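Local atomic coordinates of PTS system fructose-like EIIB component 3 (Escherichia coli K12, PDB entry 4TN5), a protein that probably relays a phosphoryl group through a phosphocysteine from its EIIA partner to fructose during uptake by the sugar phosphotransferase system. Residues A[82-85]-A[86-90]. Residues are numbered along the deposited sequence; the frame is centred on the assembly and turned at random.
Sequences CSIY and AFLRE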
loop_
_atom_site.group_PDB
_atom_site.type_symbol
_atom_site.label_atom_id
_atom_site.label_comp_id
_atom_site.label_asym_id
_atom_site.label_seq_id
_atom_site.Cartn_x
_atom_site.Cartn_y
_atom_site.Cartn_z
ATOM N N CYS A 82 0.670 5.772 -9.583
ATOM C CA CYS A 82 -0.371 6.291 -10.458
ATOM C C CYS A 82 -0.048 5.961 -11.908
ATOM O O CYS A 82 1.084 5.608 -12.237
ATOM C CB CYS A 82 -0.515 7.803 -10.285
ATOM S SG CYS A 82 0.923 8.756 -10.825
ATOM N N SER A 83 -1.049 6.073 -12.774
ATOM C CA SER A 83 -0.850 5.850 -14.198
ATOM C C SER A 83 -0.164 7.060 -14.820
ATOM O O SER A 83 -0.158 8.145 -14.237
ATOM C CB SER A 83 -2.186 5.581 -14.889
ATOM O OG SER A 83 -3.117 6.614 -14.621
ATOM N N ILE A 84 0.415 6.871 -16.003
ATOM C CA ILE A 84 1.103 7.957 -16.698
ATOM C C ILE A 84 0.157 9.083 -17.096
ATOM O O ILE A 84 0.381 10.243 -16.754
ATOM C CB ILE A 84 1.852 7.474 -17.956
ATOM C CG1 ILE A 84 3.192 6.853 -17.569
ATOM C CG2 ILE A 84 2.096 8.635 -18.917
ATOM C CD1 ILE A 84 4.136 6.670 -18.744
ATOM N N TYR A 85 -0.908 8.761 -17.814
ATOM C CA TYR A 85 -1.787 9.826 -18.277
ATOM C C TYR A 85 -2.456 10.583 -17.115
ATOM O O TYR A 85 -2.942 11.696 -17.283
ATOM C CB TYR A 85 -2.754 9.273 -19.309
ATOM C CG TYR A 85 -2.197 8.351 -20.332
ATOM C CD1 TYR A 85 -0.970 8.579 -20.959
ATOM C CD2 TYR A 85 -2.853 7.180 -20.604
ATOM C CE1 TYR A 85 -0.479 7.669 -21.876
ATOM C CE2 TYR A 85 -2.348 6.299 -21.499
ATOM C CZ TYR A 85 -1.184 6.540 -22.136
ATOM O OH TYR A 85 -0.744 5.613 -23.032
ATOM N N ALA A 86 -2.444 9.984 -15.928
ATOM C CA ALA A 86 -2.866 10.677 -14.708
ATOM C C ALA A 86 -1.829 11.671 -14.173
ATOM O O ALA A 86 -2.172 12.785 -13.769
ATOM C CB ALA A 86 -3.232 9.684 -13.631
ATOM N N PHE A 87 -0.566 11.261 -14.156
ATOM C CA PHE A 87 0.516 12.148 -13.745
ATOM C C PHE A 87 0.624 13.300 -14.729
ATOM O O PHE A 87 0.916 14.438 -14.352
ATOM C CB PHE A 87 1.840 11.387 -13.692
ATOM C CG PHE A 87 3.028 12.260 -13.411
ATOM C CD1 PHE A 87 3.309 12.669 -12.120
ATOM C CD2 PHE A 87 3.864 12.668 -14.437
ATOM C CE1 PHE A 87 4.400 13.470 -11.857
ATOM C CE2 PHE A 87 4.956 13.470 -14.178
ATOM C CZ PHE A 87 5.225 13.871 -12.887
ATOM N N LEU A 88 0.377 12.995 -15.997
ATOM C CA LEU A 88 0.442 14.012 -17.030
ATOM C C LEU A 88 -0.651 15.077 -16.921
ATOM O O LEU A 88 -0.345 16.273 -16.952
ATOM C CB LEU A 88 0.473 13.399 -18.434
ATOM C CG LEU A 88 1.757 12.667 -18.827
ATOM C CD1 LEU A 88 1.740 12.343 -20.315
ATOM C CD2 LEU A 88 2.981 13.495 -18.469
ATOM N N ARG A 89 -1.911 14.658 -16.772
ATOM C CA ARG A 89 -3.016 15.621 -16.861
ATOM C C ARG A 89 -2.851 16.620 -15.736
ATOM O O ARG A 89 -2.899 17.823 -15.960
ATOM C CB ARG A 89 -4.394 14.966 -16.876
ATOM C CG ARG A 89 -5.033 14.611 -15.556
ATOM C CD ARG A 89 -6.300 13.891 -15.935
ATOM N NE ARG A 89 -5.995 12.604 -16.583
ATOM C CZ ARG A 89 -5.837 11.467 -15.908
ATOM N NH1 ARG A 89 -5.972 11.465 -14.596
ATOM N NH2 ARG A 89 -5.579 10.330 -16.524
ATOM N N GLU A 90 -2.657 16.123 -14.520
ATOM C CA GLU A 90 -2.414 17.012 -13.396
ATOM C C GLU A 90 -1.426 16.476 -12.366
ATOM O O GLU A 90 -1.764 15.617 -11.542
ATOM C CB GLU A 90 -3.755 17.331 -12.731
ATOM C CG GLU A 90 -3.637 18.426 -11.678
ATOM C CD GLU A 90 -4.971 18.819 -11.082
ATOM O OE1 GLU A 90 -5.640 17.948 -10.493
ATOM O OE2 GLU A 90 -5.351 20.004 -11.208
#
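Ser83 and Phe87 open a local contact between residues three to five apart, where strand 79-82 runs into the short helix 84-89. Ser83 sits at the N-cap, and its carbonyl O takes the amide N of Phe87 at 3.1 Å. One residue further on, Leu88 N reaches Ile84 O at 2.9 Å, almost straight in line with the carbonyl (C=O...N 169°). The third bond, Arg89 N to Tyr85 O at 3.2 Å, is more skewed: the donor stands 45° out of the carbonyl plane.

Side chains follow the same spacing. Ile84 and Leu88 lie alongside each other, CG2 of Ile84 meeting CD1 of Leu88 at 4.0 Å, while the side chain of Ile84 also touches Cys10, the probable phosphocysteine. Phe87 carries CG anti to its backbone N (chi1 174°), which sends the ring out to Leu24 and Leu27 of helix 18-30; its CB stays behind, 4.0 Å from SG of Cys82. Arg89 bends at chi3 and folds back along the helix, laying one guanidinium face over Tyr85 O; NH2 comes within 3.1 Å of that oxygen, but the angle is poor for a bond. The charge is met instead by a salt bridge from NH1 to the C-terminal Glu113. Ser83 OG packs 3.2 Å from CB of Ala86 and makes a weak hydrogen bond to Glu113 OXT.

This is a strand-to-helix junction with Ser83 at the N-cap position and Asp65 accepting the first helical amide, that of Ile84, set beside the probable active-site cysteine in the mainly parallel alpha/beta fold of the PTS IIB family.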